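Local coordinates for protein maleylacetate reductase (Rhizobium, PDB 3W5S) that catalyses the NADH-dependent reduction of maleylacetate to 3-oxoadipate in the breakdown of gamma-resorcylate, at residues A[58-63]-A[83-88]; A[260-265]-A[275-280]; A[281-286]-A[310-315]; A[288-293]-A[304-309]. One frame throughout, in Å; residues are numbered along the deposited sequence.

Contact 1 of 4, residues A[58-63]-A[83-88]. With SO4 (sulfate ion), chain D.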
loop_
_atom_site.group_PDB
_atom_site.type_symbol
_atom_site.label_atom_id
_atom_site.label_comp_id
_atom_site.label_asym_id
_atom_site.label_seq_id
_atom_site.Cartn_x
_atom_site.Cartn_y
_atom_site.Cartn_z
ATOM N N LEU A 58 -1.956 -5.779 27.034
ATOM C CA LEU A 58 -2.047 -4.382 27.453
ATOM C C LEU A 58 -3.446 -3.840 27.236
ATOM O O LEU A 58 -4.124 -4.199 26.271
ATOM C CB LEU A 58 -1.088 -3.521 26.642
ATOM C CG LEU A 58 0.359 -3.959 26.547
ATOM C CD1 LEU A 58 1.090 -2.996 25.600
ATOM C CD2 LEU A 58 0.973 -3.922 27.941
ATOM N N SER A 59 -3.877 -3.008 28.182
ATOM C CA SER A 59 -5.127 -2.235 28.043
ATOM C C SER A 59 -5.061 -0.943 28.842
ATOM O O SER A 59 -4.154 -0.731 29.653
ATOM C CB SER A 59 -6.350 -3.083 28.485
ATOM O OG SER A 59 -6.461 -3.170 29.901
ATOM N N THR A 60 -6.045 -0.079 28.605
ATOM C CA THR A 60 -6.416 0.950 29.562
ATOM C C THR A 60 -7.371 0.320 30.605
ATOM O O THR A 60 -7.856 -0.802 30.451
ATOM C CB THR A 60 -7.187 2.097 28.871
ATOM O OG1 THR A 60 -8.386 1.555 28.321
ATOM C CG2 THR A 60 -6.371 2.717 27.743
ATOM N N PRO A 61 -7.705 1.075 31.650
ATOM C CA PRO A 61 -8.692 0.559 32.595
ATOM C C PRO A 61 -10.075 0.312 31.987
ATOM O O PRO A 61 -10.840 -0.516 32.514
ATOM C CB PRO A 61 -8.734 1.649 33.668
ATOM C CG PRO A 61 -7.352 2.187 33.667
ATOM C CD PRO A 61 -7.007 2.257 32.178
ATOM N N HIS A 62 -10.344 0.986 30.867
ATOM C CA HIS A 62 -11.635 0.939 30.186
ATOM C C HIS A 62 -11.890 -0.399 29.512
ATOM O O HIS A 62 -13.036 -0.724 29.184
ATOM C CB HIS A 62 -11.742 2.090 29.162
ATOM C CG HIS A 62 -11.395 3.437 29.729
ATOM N ND1 HIS A 62 -10.267 4.142 29.359
ATOM C CD2 HIS A 62 -12.023 4.196 30.660
ATOM C CE1 HIS A 62 -10.224 5.281 30.029
ATOM N NE2 HIS A 62 -11.278 5.338 30.824
ATOM N N GLN A 63 -10.825 -1.175 29.300
ATOM C CA GLN A 63 -10.961 -2.510 28.730
ATOM C C GLN A 63 -10.187 -3.563 29.521
ATOM O O GLN A 63 -9.774 -4.597 28.995
ATOM C CB GLN A 63 -10.579 -2.538 27.260
ATOM C CG GLN A 63 -11.549 -1.715 26.398
ATOM C CD GLN A 63 -11.484 -2.066 24.936
ATOM O OE1 GLN A 63 -10.873 -1.360 24.174
ATOM N NE2 GLN A 63 -12.099 -3.184 24.548
ATOM N N SER A 83 -3.024 -3.295 32.676
ATOM C CA SER A 83 -4.265 -2.617 32.293
ATOM C C SER A 83 -4.269 -1.127 32.659
ATOM O O SER A 83 -5.354 -0.510 32.782
ATOM C CB SER A 83 -5.485 -3.373 32.873
ATOM O OG SER A 83 -5.382 -3.505 34.291
ATOM N N ASP A 84 -3.080 -0.525 32.744
ATOM C CA ASP A 84 -2.941 0.851 33.209
ATOM C C ASP A 84 -2.463 1.868 32.124
ATOM O O ASP A 84 -1.985 2.979 32.422
ATOM C CB ASP A 84 -2.092 0.877 34.513
ATOM C CG ASP A 84 -2.826 0.235 35.719
ATOM O OD1 ASP A 84 -4.029 0.449 35.863
ATOM O OD2 ASP A 84 -2.189 -0.500 36.513
ATOM N N ALA A 85 -2.652 1.516 30.851
ATOM C CA ALA A 85 -2.341 2.468 29.775
ATOM C C ALA A 85 -3.077 3.790 29.974
ATOM O O ALA A 85 -4.234 3.808 30.393
ATOM C CB ALA A 85 -2.670 1.892 28.406
ATOM N N ALA A 86 -2.400 4.884 29.632
ATOM C CA ALA A 86 -2.874 6.243 29.888
ATOM C C ALA A 86 -2.834 7.121 28.655
ATOM O O ALA A 86 -1.945 6.979 27.793
ATOM C CB ALA A 86 -2.055 6.873 31.023
ATOM N N MET A 87 -3.796 8.027 28.556
ATOM C CA MET A 87 -3.812 8.955 27.434
ATOM C C MET A 87 -2.512 9.755 27.371
ATOM O O MET A 87 -1.965 10.164 28.403
ATOM C CB MET A 87 -5.023 9.883 27.525
ATOM C CG MET A 87 -5.379 10.545 26.216
ATOM S SD MET A 87 -6.880 11.507 26.404
ATOM C CE MET A 87 -8.107 10.210 26.495
ATOM N N HIS A 88 -2.028 9.961 26.149
ATOM C CA HIS A 88 -0.828 10.759 25.881
ATOM C C HIS A 88 0.499 10.058 26.213
ATOM O O HIS A 88 1.561 10.671 26.133
ATOM C CB HIS A 88 -0.931 12.174 26.490
ATOM C CG HIS A 88 -2.146 12.921 26.039
ATOM N ND1 HIS A 88 -2.414 13.159 24.706
ATOM C CD2 HIS A 88 -3.171 13.464 26.737
ATOM C CE1 HIS A 88 -3.561 13.812 24.606
ATOM N NE2 HIS A 88 -4.045 14.007 25.823
HETATM S S SO4 D . -9.791 4.084 25.481
HETATM O O1 SO4 D . -8.505 4.802 25.470
HETATM O O2 SO4 D . -10.858 4.855 26.135
HETATM O O3 SO4 D . -10.147 3.801 24.096
HETATM O O4 SO4 D . -9.602 2.845 26.256
#
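At the C-terminal ends of two neighbouring strands in the NADH-binding domain, S59, T60 and P61 meet S83 and A85 beside a benzamidine pocket to which Q63, in the same loop as T60, contributes. One backbone bond ties the two loops: A85 N reaches S59 O at 3.0 Å, with an N-H...O angle of 156° and only a slight tilt from the carbonyl plane. The same oxygen also receives a CA-H...O contact from S83 CA at 3.2 Å. The hydroxyl of S59 lies close against S83, its OG 3.1 Å from S83 CB. A chi1 of 77° lets this OG reach forward along its own loop and give its proton to T60 O, 2.8 Å away. Q63 N binds T60 O from the opposite face of the carbonyl, where the chain turns into helix 64-74. The strands that end here, 55-58 and 78-82, lie side by side in the six-stranded parallel sheet of an alpha/beta domain, and loops at this end of such sheets commonly line the dinucleotide site. T60 divides its branches: CG2 packs on A85 CB at 3.8 Å, while OG1 donates to sulfate O4 at 2.7 Å and H62 ND1 adds a weak bond to that oxygen. P61 lays its ring beside the neighbouring loop, CD 3.3 Å from S83 O, and has no N-H to offer it. Beyond the loops, D84 pairs with R96 in a salt bridge, and Q63 OE1 bonds both T137 and the benzamidine.

Contact 2 of 4, residues A[260-265]-A[275-280]. With SO4 (sulfate ion), chain C.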
loop_
_atom_site.group_PDB
_atom_site.type_symbol
_atom_site.label_atom_id
_atom_site.label_comp_id
_atom_site.label_asym_id
_atom_site.label_seq_id
_atom_site.Cartn_x
_atom_site.Cartn_y
_atom_site.Cartn_z
ATOM N N LYS A 260 0.133 18.563 14.581
ATOM C CA LYS A 260 1.017 19.316 15.473
ATOM C C LYS A 260 0.204 20.010 16.558
ATOM O O LYS A 260 0.576 19.949 17.730
ATOM C CB LYS A 260 1.848 20.348 14.697
ATOM C CG LYS A 260 2.815 21.153 15.600
ATOM C CD LYS A 260 3.868 20.275 16.243
ATOM C CE LYS A 260 4.637 21.045 17.297
ATOM N NZ LYS A 260 5.724 20.166 17.869
ATOM N N LEU A 261 -0.872 20.681 16.157
ATOM C CA LEU A 261 -1.680 21.400 17.151
ATOM C C LEU A 261 -2.331 20.413 18.119
ATOM O O LEU A 261 -2.392 20.667 19.341
ATOM C CB LEU A 261 -2.749 22.265 16.493
ATOM C CG LEU A 261 -2.194 23.391 15.639
ATOM C CD1 LEU A 261 -3.332 24.333 15.212
ATOM C CD2 LEU A 261 -1.109 24.181 16.350
ATOM N N CYS A 262 -2.806 19.278 17.608
ATOM C CA CYS A 262 -3.403 18.272 18.495
ATOM C C CYS A 262 -2.381 17.772 19.509
ATOM O O CYS A 262 -2.687 17.609 20.697
ATOM C CB CYS A 262 -3.964 17.083 17.713
ATOM S SG CYS A 262 -5.439 17.476 16.764
ATOM N N HIS A 263 -1.169 17.492 19.056
ATOM C CA HIS A 263 -0.148 17.016 19.979
ATOM C C HIS A 263 0.269 18.060 20.997
ATOM O O HIS A 263 0.529 17.731 22.162
ATOM C CB HIS A 263 1.059 16.493 19.205
ATOM C CG HIS A 263 0.702 15.356 18.317
ATOM N ND1 HIS A 263 1.462 14.973 17.237
ATOM C CD2 HIS A 263 -0.412 14.580 18.295
ATOM C CE1 HIS A 263 0.862 13.966 16.621
ATOM N NE2 HIS A 263 -0.283 13.720 17.235
ATOM N N THR A 264 0.319 19.313 20.567
ATOM C CA THR A 264 0.700 20.398 21.443
ATOM C C THR A 264 -0.335 20.548 22.567
ATOM O O THR A 264 0.009 20.500 23.758
ATOM C CB THR A 264 0.818 21.696 20.637
ATOM O OG1 THR A 264 1.879 21.584 19.667
ATOM C CG2 THR A 264 1.114 22.873 21.577
ATOM N N LEU A 265 -1.599 20.734 22.199
ATOM C CA LEU A 265 -2.657 20.952 23.205
ATOM C C LEU A 265 -2.919 19.682 24.015
ATOM O O LEU A 265 -3.072 19.712 25.241
ATOM C CB LEU A 265 -3.925 21.405 22.492
ATOM C CG LEU A 265 -4.091 22.874 22.094
ATOM C CD1 LEU A 265 -2.993 23.503 21.200
ATOM C CD2 LEU A 265 -5.433 22.932 21.385
ATOM N N GLU A 275 -11.218 14.141 21.012
ATOM C CA GLU A 275 -12.016 15.358 21.051
ATOM C C GLU A 275 -11.236 16.557 20.524
ATOM O O GLU A 275 -11.811 17.408 19.853
ATOM C CB GLU A 275 -12.503 15.626 22.476
ATOM C CG GLU A 275 -13.588 14.623 22.958
ATOM C CD GLU A 275 -13.036 13.334 23.583
ATOM O OE1 GLU A 275 -11.862 12.951 23.381
ATOM O OE2 GLU A 275 -13.806 12.705 24.357
ATOM N N THR A 276 -9.944 16.622 20.835
ATOM C CA THR A 276 -9.098 17.722 20.358
ATOM C C THR A 276 -9.011 17.676 18.840
ATOM O O THR A 276 -9.179 18.694 18.166
ATOM C CB THR A 276 -7.726 17.635 20.998
ATOM O OG1 THR A 276 -7.850 17.743 22.423
ATOM C CG2 THR A 276 -6.820 18.755 20.510
ATOM N N HIS A 277 -8.798 16.476 18.284
ATOM C CA HIS A 277 -8.902 16.295 16.836
ATOM C C HIS A 277 -10.215 16.782 16.264
ATOM O O HIS A 277 -10.232 17.509 15.262
ATOM C CB HIS A 277 -8.731 14.807 16.498
ATOM C CG HIS A 277 -7.302 14.399 16.353
ATOM N ND1 HIS A 277 -6.639 14.505 15.148
ATOM C CD2 HIS A 277 -6.410 13.874 17.229
ATOM C CE1 HIS A 277 -5.392 14.103 15.292
ATOM N NE2 HIS A 277 -5.223 13.706 16.544
ATOM N N ALA A 278 -11.318 16.336 16.869
ATOM C CA ALA A 278 -12.631 16.687 16.360
ATOM C C ALA A 278 -12.847 18.184 16.320
ATOM O O ALA A 278 -13.373 18.699 15.339
ATOM C CB ALA A 278 -13.716 16.049 17.212
ATOM N N VAL A 279 -12.458 18.870 17.399
ATOM C CA VAL A 279 -12.644 20.318 17.484
ATOM C C VAL A 279 -11.753 21.074 16.506
ATOM O O VAL A 279 -12.226 21.981 15.818
ATOM C CB VAL A 279 -12.366 20.812 18.904
ATOM C CG1 VAL A 279 -12.300 22.355 18.895
ATOM C CG2 VAL A 279 -13.496 20.333 19.821
ATOM N N LEU A 280 -10.492 20.681 16.400
ATOM C CA LEU A 280 -9.559 21.465 15.594
ATOM C C LEU A 280 -9.711 21.247 14.092
ATOM O O LEU A 280 -9.417 22.146 13.308
ATOM C CB LEU A 280 -8.112 21.151 15.987
ATOM C CG LEU A 280 -7.663 21.734 17.309
ATOM C CD1 LEU A 280 -6.272 21.205 17.624
ATOM C CD2 LEU A 280 -7.646 23.243 17.226
HETATM S S SO4 C . -2.730 10.943 16.562
HETATM O O1 SO4 C . -2.110 10.587 15.267
HETATM O O2 SO4 C . -2.655 12.376 16.763
HETATM O O3 SO4 C . -4.122 10.529 16.576
HETATM O O4 SO4 C . -1.940 10.339 17.624
#
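Segments 260-265 and 275-280, on helices 257-269 and 273-289, cross at 134° with axes 9.5 Å apart, and C262 and T276 bring their backbones nearest. C262 does the central packing: its SG sits almost squarely over the middle of the H277 ring, 3.5 Å from the centroid and 6° off the ring normal, with CB resting on the same face. L280 CD1 meets this sulfur at 3.9 Å and L261 CB at 3.8 Å. T276 holds CG2 anti to its backbone N, which turns the methyl to C262 CA, while OG1 bonds P272 O. The imidazole of H277 uses its edge for hydrogen bonding: NE2 donates to sulfate O2 at 2.9 Å. H263 NE2 reaches the same oxygen at 2.8 Å, so the anion bridges the two helices; N190 and H273 also bond the sulfate. Without the imidazole, as with an alanine here, sulfate O2 would probably lose one of these two donors and C262 SG the ring face it lies on. In metal-dependent members of the iron-containing alcohol dehydrogenase family, histidines of this helical domain hold the catalytic ion, and the histidine cluster round the sulfate is consistent with the corresponding active-site pocket.

Contact 3 of 4, residues A[281-286]-A[310-315]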
loop_
_atom_site.group_PDB
_atom_site.type_symbol
_atom_site.label_atom_id
_atom_site.label_comp_id
_atom_site.label_asym_id
_atom_site.label_seq_id
_atom_site.Cartn_x
_atom_site.Cartn_y
_atom_site.Cartn_z
ATOM N N LEU A 281 -10.156 20.055 13.702
ATOM C CA LEU A 281 -10.047 19.660 12.271
ATOM C C LEU A 281 -10.701 20.635 11.272
ATOM O O LEU A 281 -10.094 20.953 10.265
ATOM C CB LEU A 281 -10.553 18.216 12.082
ATOM C CG LEU A 281 -10.240 17.668 10.668
ATOM C CD1 LEU A 281 -8.736 17.579 10.400
ATOM C CD2 LEU A 281 -10.895 16.314 10.494
ATOM N N PRO A 282 -11.904 21.161 11.560
ATOM C CA PRO A 282 -12.466 22.062 10.527
ATOM C C PRO A 282 -11.591 23.316 10.348
ATOM O O PRO A 282 -11.489 23.867 9.230
ATOM C CB PRO A 282 -13.863 22.407 11.086
ATOM C CG PRO A 282 -14.190 21.198 11.956
ATOM C CD PRO A 282 -12.881 20.864 12.632
ATOM N N TYR A 283 -10.971 23.775 11.441
ATOM C CA TYR A 283 -10.172 25.016 11.396
ATOM C C TYR A 283 -8.818 24.797 10.743
ATOM O O TYR A 283 -8.348 25.633 9.984
ATOM C CB TYR A 283 -10.005 25.643 12.802
ATOM C CG TYR A 283 -11.336 25.872 13.446
ATOM C CD1 TYR A 283 -12.124 26.968 13.075
ATOM C CD2 TYR A 283 -11.848 24.973 14.379
ATOM C CE1 TYR A 283 -13.388 27.158 13.649
ATOM C CE2 TYR A 283 -13.094 25.184 14.977
ATOM C CZ TYR A 283 -13.844 26.263 14.588
ATOM O OH TYR A 283 -15.084 26.479 15.127
ATOM N N THR A 284 -8.175 23.681 11.070
ATOM C CA THR A 284 -6.852 23.436 10.497
ATOM C C THR A 284 -6.997 23.136 9.001
ATOM O O THR A 284 -6.230 23.661 8.180
ATOM C CB THR A 284 -6.137 22.322 11.238
ATOM O OG1 THR A 284 -6.994 21.182 11.253
ATOM C CG2 THR A 284 -5.807 22.760 12.679
ATOM N N ILE A 285 -8.010 22.349 8.626
ATOM C CA ILE A 285 -8.271 22.123 7.199
ATOM C C ILE A 285 -8.677 23.404 6.471
ATOM O O ILE A 285 -8.148 23.676 5.392
ATOM C CB ILE A 285 -9.303 20.996 6.992
ATOM C CG1 ILE A 285 -8.760 19.673 7.553
ATOM C CG2 ILE A 285 -9.669 20.841 5.507
ATOM C CD1 ILE A 285 -7.441 19.186 6.948
ATOM N N ALA A 286 -9.545 24.236 7.061
ATOM C CA ALA A 286 -9.893 25.505 6.430
ATOM C C ALA A 286 -8.662 26.380 6.196
ATOM O O ALA A 286 -8.559 27.045 5.166
ATOM C CB ALA A 286 -10.907 26.267 7.291
ATOM N N GLY A 310 -17.207 22.105 5.296
ATOM C CA GLY A 310 -17.898 20.824 5.127
ATOM C C GLY A 310 -17.627 19.862 6.275
ATOM O O GLY A 310 -18.533 19.132 6.720
ATOM N N LEU A 311 -16.394 19.864 6.784
ATOM C CA LEU A 311 -16.074 19.074 7.972
ATOM C C LEU A 311 -16.793 19.578 9.207
ATOM O O LEU A 311 -17.261 18.780 10.040
ATOM C CB LEU A 311 -14.553 19.026 8.217
ATOM C CG LEU A 311 -13.793 18.083 7.289
ATOM C CD1 LEU A 311 -12.279 18.407 7.424
ATOM C CD2 LEU A 311 -14.085 16.609 7.606
ATOM N N TYR A 312 -16.901 20.902 9.319
ATOM C CA TYR A 312 -17.613 21.488 10.457
ATOM C C TYR A 312 -19.071 21.025 10.431
ATOM O O TYR A 312 -19.640 20.596 11.463
ATOM C CB TYR A 312 -17.521 23.018 10.397
ATOM C CG TYR A 312 -18.150 23.733 11.559
ATOM C CD1 TYR A 312 -17.412 24.035 12.698
ATOM C CD2 TYR A 312 -19.488 24.140 11.500
ATOM C CE1 TYR A 312 -17.995 24.733 13.777
ATOM C CE2 TYR A 312 -20.086 24.823 12.561
ATOM C CZ TYR A 312 -19.329 25.110 13.700
ATOM O OH TYR A 312 -19.913 25.792 14.754
ATOM N N ASP A 313 -19.681 21.095 9.244
ATOM C CA ASP A 313 -21.081 20.664 9.110
ATOM C C ASP A 313 -21.269 19.169 9.367
ATOM O O ASP A 313 -22.240 18.759 10.015
ATOM C CB ASP A 313 -21.627 21.052 7.747
ATOM C CG ASP A 313 -21.693 22.554 7.531
ATOM O OD1 ASP A 313 -21.638 23.330 8.517
ATOM O OD2 ASP A 313 -21.842 22.950 6.346
ATOM N N PHE A 314 -20.331 18.360 8.878
ATOM C CA PHE A 314 -20.393 16.918 9.070
ATOM C C PHE A 314 -20.239 16.578 10.568
ATOM O O PHE A 314 -20.996 15.760 11.110
ATOM C CB PHE A 314 -19.315 16.242 8.216
ATOM C CG PHE A 314 -19.214 14.770 8.438
ATOM C CD1 PHE A 314 -20.214 13.905 7.985
ATOM C CD2 PHE A 314 -18.135 14.238 9.148
ATOM C CE1 PHE A 314 -20.123 12.528 8.206
ATOM C CE2 PHE A 314 -18.037 12.879 9.360
ATOM C CZ PHE A 314 -19.028 12.024 8.909
ATOM N N ALA A 315 -19.270 17.203 11.230
ATOM C CA ALA A 315 -19.056 16.983 12.667
ATOM C C ALA A 315 -20.318 17.343 13.468
ATOM O O ALA A 315 -20.654 16.668 14.439
ATOM C CB ALA A 315 -17.882 17.793 13.151
#
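L311 O takes the N-H of A315 at 2.8 Å within its helix; the side chain of L311 packs against L281 and I285 across the interface. Its CD1 methyl does the touching, 3.7 Å from I285 CG1 and 3.9 Å from L281 CG, and the leucine meets I285 at about a right angle. In the middle, the ring of P282 fills the closest approach of the two backbones. Its CG lies 3.7 Å from Y312 CA, and its CB packs on Y312 CB at 3.8 Å, near the plane of the phenol ring at its edge. P282 has no N-H to give, and the helix is kinked here: neither its N nor that of Y283 bonds the preceding turn. On the other flank from the leucines, two tyrosines meet. Y312 holds CG anti to its own N (chi1 -177°), which swings the ring out to cross Y283 obliquely, and Y283 OH comes 3.7 Å from Y312 CE1. Neither hydroxyl depends on the other ring for its bonding: Y283 OH bonds A368 O and Y312 OH bonds G367 O, so the pair grips the C-terminal tail of the chain. The segments run nearly antiparallel, at 168°, with axes 8.6 Å apart. In the all-helical domain, helix 181-198 covers the leucine flank, with M192 on L311 and A193 on L281, while helix 354-366 packs against Y283 on the tyrosine flank.

Contact 4 of 4, residues A[288-293]-A[304-309]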
loop_
_atom_site.group_PDB
_atom_site.type_symbol
_atom_site.label_atom_id
_atom_site.label_comp_id
_atom_site.label_asym_id
_atom_site.label_seq_id
_atom_site.Cartn_x
_atom_site.Cartn_y
_atom_site.Cartn_z
ATOM N N VAL A 288 -5.436 25.412 5.765
ATOM C CA VAL A 288 -4.611 24.880 4.686
ATOM C C VAL A 288 -5.330 25.004 3.336
ATOM O O VAL A 288 -4.699 25.219 2.290
ATOM C CB VAL A 288 -4.227 23.423 5.009
ATOM C CG1 VAL A 288 -3.468 22.788 3.865
ATOM C CG2 VAL A 288 -3.341 23.406 6.275
ATOM N N GLU A 289 -6.651 24.847 3.357
ATOM C CA GLU A 289 -7.447 24.874 2.119
ATOM C C GLU A 289 -7.357 26.207 1.383
ATOM O O GLU A 289 -7.535 26.256 0.170
ATOM C CB GLU A 289 -8.914 24.521 2.441
ATOM C CG GLU A 289 -9.801 24.320 1.235
ATOM C CD GLU A 289 -11.188 23.823 1.614
ATOM O OE1 GLU A 289 -11.622 24.099 2.764
ATOM O OE2 GLU A 289 -11.814 23.146 0.749
ATOM N N GLN A 290 -7.053 27.280 2.102
ATOM C CA GLN A 290 -6.863 28.584 1.478
ATOM C C GLN A 290 -5.706 28.553 0.502
ATOM O O GLN A 290 -5.742 29.242 -0.520
ATOM C CB GLN A 290 -6.588 29.630 2.553
ATOM C CG GLN A 290 -7.813 29.947 3.357
ATOM C CD GLN A 290 -8.741 30.906 2.613
ATOM O OE1 GLN A 290 -9.897 30.586 2.328
ATOM N NE2 GLN A 290 -8.227 32.086 2.286
ATOM N N ALA A 291 -4.700 27.735 0.804
ATOM C CA ALA A 291 -3.475 27.680 0.008
ATOM C C ALA A 291 -3.425 26.569 -1.038
ATOM O O ALA A 291 -2.904 26.788 -2.155
ATOM C CB ALA A 291 -2.265 27.570 0.953
ATOM N N VAL A 292 -3.990 25.403 -0.709
ATOM C CA VAL A 292 -3.960 24.242 -1.604
ATOM C C VAL A 292 -5.348 23.639 -1.797
ATOM O O VAL A 292 -5.568 22.444 -1.521
ATOM C CB VAL A 292 -2.933 23.163 -1.159
ATOM C CG1 VAL A 292 -1.518 23.712 -1.306
ATOM C CG2 VAL A 292 -3.173 22.683 0.264
ATOM N N PRO A 293 -6.311 24.454 -2.280
ATOM C CA PRO A 293 -7.665 23.922 -2.378
ATOM C C PRO A 293 -7.772 22.753 -3.342
ATOM O O PRO A 293 -8.626 21.892 -3.152
ATOM C CB PRO A 293 -8.489 25.120 -2.874
ATOM C CG PRO A 293 -7.517 25.987 -3.581
ATOM C CD PRO A 293 -6.243 25.846 -2.758
ATOM N N GLY A 304 -19.447 17.433 0.380
ATOM C CA GLY A 304 -20.467 18.169 -0.372
ATOM C C GLY A 304 -20.373 19.665 -0.175
ATOM O O GLY A 304 -21.371 20.375 -0.275
ATOM N N GLY A 305 -19.161 20.150 0.100
ATOM C CA GLY A 305 -18.943 21.577 0.331
ATOM C C GLY A 305 -17.465 21.872 0.282
ATOM O O GLY A 305 -16.689 21.070 -0.244
ATOM N N ARG A 306 -17.050 22.987 0.859
ATOM C CA ARG A 306 -15.627 23.190 1.079
ATOM C C ARG A 306 -15.139 22.180 2.121
ATOM O O ARG A 306 -15.942 21.677 2.914
ATOM C CB ARG A 306 -15.351 24.623 1.492
ATOM C CG ARG A 306 -15.896 25.632 0.470
ATOM C CD ARG A 306 -15.679 27.071 0.913
ATOM N NE ARG A 306 -14.290 27.268 1.335
ATOM C CZ ARG A 306 -13.299 27.617 0.512
ATOM N NH1 ARG A 306 -13.541 27.816 -0.782
ATOM N NH2 ARG A 306 -12.062 27.760 0.987
ATOM N N ALA A 307 -13.857 21.835 2.066
ATOM C CA ALA A 307 -13.304 20.866 2.990
ATOM C C ALA A 307 -13.485 21.307 4.434
ATOM O O ALA A 307 -13.974 20.538 5.251
ATOM C CB ALA A 307 -11.830 20.601 2.677
ATOM N N GLY A 308 -13.093 22.540 4.745
ATOM C CA GLY A 308 -13.127 23.008 6.155
ATOM C C GLY A 308 -14.537 23.171 6.705
ATOM O O GLY A 308 -14.924 22.540 7.715
ATOM N N THR A 309 -15.330 24.005 6.040
ATOM C CA THR A 309 -16.723 24.189 6.436
ATOM C C THR A 309 -17.517 22.902 6.314
ATOM O O THR A 309 -18.384 22.629 7.133
ATOM C CB THR A 309 -17.389 25.314 5.634
ATOM O OG1 THR A 309 -17.247 25.080 4.224
ATOM C CG2 THR A 309 -16.678 26.608 5.963
HETATM O O HOH W 1 -13.474 25.742 4.362
HETATM O O HOH W 2 -10.858 27.972 3.741
#
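E289 makes both direct hydrogen bonds of this contact, its carboxylate gripping the first turn of helix 307-318 in a fork. OE2 accepts from A307 N at 2.8 Å and OE1 from G308 N at 2.9 Å, each met on the syn side, the second farther out of the carboxylate plane. An extended chain, with CG anti to the backbone N (chi1 -172°), carries the group straight across from the last part of helix 273-289. Packing goes with it: A307 CB lies only 3.2 Å from OE2. Water adds a second layer. Water 1 donates to E289 OE1 at 2.9 Å and accepts from T309 N, while water 2 joins Q290 OE1 to R306 NH2. Charge is the third element: R306, at the N-cap position, folds its guanidinium over the carboxylate with E289 CD above one face and the planes 35° apart, so NH2 stays 4.1 Å from OE1 and no salt bridge forms. A leucine in place of E289 would probably leave the N-H groups of A307 and G308 without their acceptor and R306 without its nearby opposite charge. Two backbone donors, the positive end of a helix and a neighbouring arginine would together be expected to stabilise the buried carboxylate in its ionised form.

In the fold
Contacts 2, 3 and 4 follow one another along helix 273-289, while contact 1 belongs to the other domain. Contacts 3 and 4 share helix 307-318 as well; their centres are 9 Å apart and they touch where I285 CG2 meets A307 CB at 3.6 Å. Contact 2 joins contact 3 through L261 CD1 and T284 CG2, 3.9 Å apart. From contact 1 to contact 2 the centres are 20 Å apart and the nearest atoms about 6 Å, without touching. These two hold the sulfates, and T60 of contact 1 has its side chain about 6 Å from a benzamidine, so they probably flank the active-site region; contact 4 lies farthest from contact 1, about 36 Å between centres.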